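Local coordinates for HD domain protein (Enterococcus faecalis, PDB 4LRL) that probably hydrolyses deoxyribonucleoside triphosphates to deoxyribonucleosides and triphosphate, under allosteric control by the nucleotides it binds, at residues K354-T359 and F442-E447. Numbering follows the deposited sequence.
With DGT (2'-deoxyguanosine-5'-triphosphate), chain R.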
ATOM      1  N   LYS C 354      14.210 -31.167  -5.129  1.00 36.53           N
ATOM      2  CA  LYS C 354      14.776 -30.515  -3.957  1.00 37.24           C
ATOM      3  C   LYS C 354      16.241 -30.198  -4.261  1.00 37.08           C
ATOM      4  O   LYS C 354      16.800 -30.731  -5.219  1.00 37.09           O
ATOM      5  CB  LYS C 354      14.643 -31.456  -2.757  1.00 38.00           C
ATOM      6  CG  LYS C 354      14.781 -30.822  -1.381  1.00 40.46           C
ATOM      7  CD  LYS C 354      13.550 -30.002  -0.955  1.00 42.96           C
ATOM      8  CE  LYS C 354      13.843 -29.251   0.357  1.00 46.30           C
ATOM      9  NZ  LYS C 354      12.718 -28.392   0.865  1.00 47.53           N
ATOM     10  N   SER C 355      16.862 -29.330  -3.464  1.00 37.58           N
ATOM     11  CA  SER C 355      18.263 -28.954  -3.673  1.00 37.79           C
ATOM     12  C   SER C 355      19.035 -28.655  -2.392  1.00 38.94           C
ATOM     13  O   SER C 355      18.459 -28.341  -1.352  1.00 39.24           O
ATOM     14  CB  SER C 355      18.377 -27.746  -4.600  1.00 37.59           C
ATOM     15  OG  SER C 355      17.821 -26.590  -3.993  1.00 38.66           O
ATOM     16  N   ALA C 356      20.356 -28.744  -2.496  1.00 39.53           N
ATOM     17  CA  ALA C 356      21.254 -28.377  -1.413  1.00 40.96           C
ATOM     18  C   ALA C 356      22.358 -27.515  -2.000  1.00 41.62           C
ATOM     19  O   ALA C 356      22.820 -27.759  -3.110  1.00 41.44           O
ATOM     20  CB  ALA C 356      21.839 -29.633  -0.747  1.00 40.89           C
ATOM     21  N   THR C 357      22.776 -26.497  -1.262  1.00 43.10           N
ATOM     22  CA  THR C 357      23.887 -25.658  -1.713  1.00 44.25           C
ATOM     23  C   THR C 357      25.222 -26.365  -1.528  1.00 45.11           C
ATOM     24  O   THR C 357      25.333 -27.304  -0.734  1.00 45.28           O
ATOM     25  CB  THR C 357      23.951 -24.348  -0.931  1.00 45.50           C
ATOM     26  OG1 THR C 357      24.018 -24.647   0.467  1.00 46.48           O
ATOM     27  CG2 THR C 357      22.732 -23.506  -1.213  1.00 44.84           C
ATOM     28  N   PHE C 358      26.219 -25.921  -2.282  1.00 45.98           N
ATOM     29  CA  PHE C 358      27.612 -26.284  -2.044  1.00 47.68           C
ATOM     30  C   PHE C 358      28.455 -25.115  -2.535  1.00 49.77           C
ATOM     31  O   PHE C 358      27.996 -24.342  -3.373  1.00 49.66           O
ATOM     32  CB  PHE C 358      27.991 -27.617  -2.717  1.00 46.45           C
ATOM     33  CG  PHE C 358      27.935 -27.589  -4.212  1.00 45.11           C
ATOM     34  CD1 PHE C 358      29.071 -27.293  -4.956  1.00 45.63           C
ATOM     35  CD2 PHE C 358      26.751 -27.869  -4.881  1.00 42.78           C
ATOM     36  CE1 PHE C 358      29.021 -27.266  -6.346  1.00 44.78           C
ATOM     37  CE2 PHE C 358      26.691 -27.843  -6.272  1.00 41.87           C
ATOM     38  CZ  PHE C 358      27.830 -27.546  -7.005  1.00 43.12           C
ATOM     39  N   THR C 359      29.660 -24.952  -2.003  1.00 52.38           N
ATOM     40  CA  THR C 359      30.417 -23.726  -2.292  1.00 55.43           C
ATOM     41  C   THR C 359      31.448 -23.871  -3.409  1.00 56.82           C
ATOM     42  O   THR C 359      31.675 -22.930  -4.179  1.00 58.18           O
ATOM     43  CB  THR C 359      31.061 -23.092  -1.021  1.00 57.45           C
ATOM     44  OG1 THR C 359      31.440 -24.120  -0.100  1.00 57.93           O
ATOM     45  CG2 THR C 359      30.077 -22.142  -0.334  1.00 57.57           C
ATOM     46  N   PHE C 442      22.809 -28.367  -5.977  1.00 37.05           N
ATOM     47  CA  PHE C 442      22.648 -29.725  -6.459  1.00 35.27           C
ATOM     48  C   PHE C 442      21.193 -30.152  -6.257  1.00 34.82           C
ATOM     49  O   PHE C 442      20.650 -30.076  -5.149  1.00 35.13           O
ATOM     50  CB  PHE C 442      23.616 -30.655  -5.723  1.00 34.49           C
ATOM     51  CG  PHE C 442      23.425 -32.102  -6.041  1.00 33.85           C
ATOM     52  CD1 PHE C 442      23.608 -32.575  -7.343  1.00 34.36           C
ATOM     53  CD2 PHE C 442      23.067 -32.998  -5.041  1.00 34.30           C
ATOM     54  CE1 PHE C 442      23.431 -33.925  -7.648  1.00 35.42           C
ATOM     55  CE2 PHE C 442      22.897 -34.364  -5.326  1.00 34.65           C
ATOM     56  CZ  PHE C 442      23.078 -34.829  -6.635  1.00 34.65           C
ATOM     57  N   TYR C 443      20.555 -30.584  -7.336  1.00 34.37           N
ATOM     58  CA  TYR C 443      19.135 -30.857  -7.299  1.00 34.66           C
ATOM     59  C   TYR C 443      18.908 -32.351  -7.287  1.00 33.85           C
ATOM     60  O   TYR C 443      19.628 -33.088  -7.940  1.00 33.03           O
ATOM     61  CB  TYR C 443      18.429 -30.192  -8.488  1.00 36.29           C
ATOM     62  CG  TYR C 443      18.148 -28.725  -8.267  1.00 39.38           C
ATOM     63  CD1 TYR C 443      19.071 -27.744  -8.641  1.00 42.43           C
ATOM     64  CD2 TYR C 443      16.962 -28.319  -7.668  1.00 42.19           C
ATOM     65  CE1 TYR C 443      18.801 -26.374  -8.424  1.00 45.52           C
ATOM     66  CE2 TYR C 443      16.689 -26.970  -7.440  1.00 46.67           C
ATOM     67  CZ  TYR C 443      17.610 -26.006  -7.816  1.00 47.86           C
ATOM     68  OH  TYR C 443      17.307 -24.682  -7.577  1.00 51.56           O
ATOM     69  N   PHE C 444      17.899 -32.793  -6.543  1.00 34.23           N
ATOM     70  CA  PHE C 444      17.623 -34.228  -6.383  1.00 34.19           C
ATOM     71  C   PHE C 444      16.160 -34.440  -6.030  1.00 35.80           C
ATOM     72  O   PHE C 444      15.501 -33.504  -5.548  1.00 36.19           O
ATOM     73  CB  PHE C 444      18.518 -34.837  -5.296  1.00 33.49           C
ATOM     74  CG  PHE C 444      18.522 -34.067  -4.003  1.00 34.49           C
ATOM     75  CD1 PHE C 444      17.556 -34.313  -3.021  1.00 37.69           C
ATOM     76  CD2 PHE C 444      19.491 -33.093  -3.763  1.00 33.69           C
ATOM     77  CE1 PHE C 444      17.560 -33.599  -1.812  1.00 37.81           C
ATOM     78  CE2 PHE C 444      19.503 -32.372  -2.564  1.00 34.79           C
ATOM     79  CZ  PHE C 444      18.534 -32.627  -1.587  1.00 37.56           C
ATOM     80  N   PRO C 445      15.639 -35.664  -6.267  1.00 36.93           N
ATOM     81  CA  PRO C 445      14.243 -35.907  -5.900  1.00 39.94           C
ATOM     82  C   PRO C 445      14.047 -35.760  -4.405  1.00 40.68           C
ATOM     83  O   PRO C 445      14.873 -36.231  -3.623  1.00 39.67           O
ATOM     84  CB  PRO C 445      14.002 -37.355  -6.342  1.00 41.29           C
ATOM     85  CG  PRO C 445      15.042 -37.596  -7.395  1.00 39.52           C
ATOM     86  CD  PRO C 445      16.240 -36.851  -6.903  1.00 36.62           C
ATOM     87  N   LYS C 446      12.974 -35.075  -4.033  1.00 43.37           N
ATOM     88  CA  LYS C 446      12.556 -34.948  -2.642  1.00 46.03           C
ATOM     89  C   LYS C 446      12.488 -36.309  -1.939  1.00 48.04           C
ATOM     90  O   LYS C 446      12.905 -36.436  -0.781  1.00 48.40           O
ATOM     91  CB  LYS C 446      11.197 -34.236  -2.552  1.00 49.04           C
ATOM     92  CG  LYS C 446      10.785 -33.870  -1.131  1.00 52.25           C
ATOM     93  CD  LYS C 446       9.487 -33.054  -1.066  1.00 55.97           C
ATOM     94  CE  LYS C 446       8.966 -33.005   0.372  1.00 60.32           C
ATOM     95  NZ  LYS C 446       8.021 -31.877   0.638  1.00 64.51           N
ATOM     96  N   GLU C 447      11.981 -37.321  -2.641  1.00 50.11           N
ATOM     97  CA  GLU C 447      11.796 -38.644  -2.030  1.00 53.70           C
ATOM     98  C   GLU C 447      13.090 -39.300  -1.532  1.00 52.25           C
ATOM     99  O   GLU C 447      13.040 -40.285  -0.794  1.00 55.00           O
ATOM    100  CB  GLU C 447      10.931 -39.600  -2.884  1.00 56.66           C
ATOM    101  CG  GLU C 447      11.116 -39.562  -4.394  1.00 53.91           C
ATOM    102  CD  GLU C 447      10.329 -38.445  -5.074  1.00 52.93           C
ATOM    103  OE1 GLU C 447       9.284 -38.739  -5.695  1.00 55.10           O
ATOM    104  OE2 GLU C 447      10.762 -37.278  -4.993  1.00 47.76           O
TER
HETATM  105  PG  DGT R 502       8.469 -28.346   2.300  0.75 59.71           P
HETATM  106  O1G DGT R 502       8.739 -27.198   3.256  0.75 58.65           O
HETATM  107  O2G DGT R 502       9.253 -29.610   2.629  0.75 58.83           O
HETATM  108  O3G DGT R 502       6.996 -28.575   1.999  0.75 58.44           O
HETATM  109  O3B DGT R 502       9.067 -27.929   0.856  1.00 54.82           O
HETATM  110  PB  DGT R 502       9.490 -26.433   0.482  1.00 51.95           P
HETATM  111  O1B DGT R 502      10.993 -26.359   0.423  1.00 51.92           O
HETATM  112  O2B DGT R 502       8.719 -25.453   1.331  1.00 53.40           O
HETATM  113  O3A DGT R 502       8.947 -26.315  -1.022  1.00 46.87           O
HETATM  114  PA  DGT R 502       7.412 -26.164  -1.461  1.00 39.59           P
HETATM  115  O1A DGT R 502       7.246 -27.010  -2.692  1.00 39.67           O
HETATM  116  O2A DGT R 502       6.440 -26.330  -0.339  1.00 40.46           O
HETATM  117  O5' DGT R 502       7.344 -24.633  -1.964  1.00 40.89           O
HETATM  118  C5' DGT R 502       7.866 -23.536  -1.220  1.00 38.88           C
HETATM  119  C4' DGT R 502       6.854 -22.394  -1.186  1.00 38.72           C
HETATM  120  O4' DGT R 502       6.205 -22.169  -2.449  1.00 36.57           O
HETATM  121  C3' DGT R 502       5.708 -22.715  -0.238  1.00 39.22           C
HETATM  122  O3' DGT R 502       6.076 -22.558   1.144  1.00 41.20           O
HETATM  123  C2' DGT R 502       4.602 -21.786  -0.724  1.00 36.54           C
HETATM  124  C1' DGT R 502       4.925 -21.568  -2.204  1.00 34.09           C
HETATM  125  N9  DGT R 502       3.894 -22.154  -3.095  1.00 30.55           N
HETATM  126  C8  DGT R 502       3.252 -21.490  -4.078  1.00 30.94           C
HETATM  127  N7  DGT R 502       2.366 -22.287  -4.735  1.00 26.98           N
HETATM  128  C5  DGT R 502       2.441 -23.502  -4.160  1.00 27.55           C
HETATM  129  C6  DGT R 502       1.772 -24.821  -4.339  1.00 27.07           C
HETATM  130  O6  DGT R 502       0.910 -25.033  -5.215  1.00 28.06           O
HETATM  131  N1  DGT R 502       2.128 -25.822  -3.544  1.00 27.26           N
HETATM  132  C2  DGT R 502       3.041 -25.688  -2.576  1.00 27.63           C
HETATM  133  N2  DGT R 502       3.312 -26.776  -1.828  1.00 27.66           N
HETATM  134  N3  DGT R 502       3.704 -24.523  -2.342  1.00 29.34           N
HETATM  135  C4  DGT R 502       3.444 -23.409  -3.086  1.00 29.24           C
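K354 and A356 pair through their backbones with F444 and F442, joining strands 354-357 and 441-444 in antiparallel register. Four hydrogen bonds hold the pair; F442 N to A356 O (2.9 Å) is the straightest, at 173°, whereas the K354 N to F444 O bond is markedly bent, its N-H...O angle 131°. Between these two hydrogen-bonded pairs, S355 and Y443 form a non-hydrogen-bonded pair, where S355 CA and Y443 CA make CA-H...O contacts with F442 O and K354 O, respectively.

On the face carrying S355 and Y443, S355 CB sits over the tyrosine ring in a CH-pi contact, 3.5 Å from the centroid of the Y443 ring. S355 OG is hydrogen-bonded to R441 NH1, and Y443 OH to P270 O. On the face of K354, A356, F442 and F444, the packing is mainly hydrocarbon: the F444 ring, its CG between backbone N and carbonyl carbon (chi1 50°), folds over the neighbouring strand, bringing CE1 to 3.7 Å from K354 CB and CE2 to 4.0 Å from A356 CB. F358 turns the edge of its ring to F442 N.

Both lysines lead away from the strands to the triphosphate of a bound dGTP. The K354 chain bends at chi2, and its NZ donates to the beta-phosphate oxygen O1B at 2.7 Å; K446, extended, makes a longer bond from NZ to the gamma oxygen O2G, 3.3 Å. R350 and, from the second subunit, K38 and R68 also bind this nucleotide. K354 from the edge strand of a three-stranded sheet with 387-389 and K446 from the 3-10 turn just after strand 441-444 together reach an intersubunit nucleotide site, consistent with the allosteric regulation of this HD-domain enzyme.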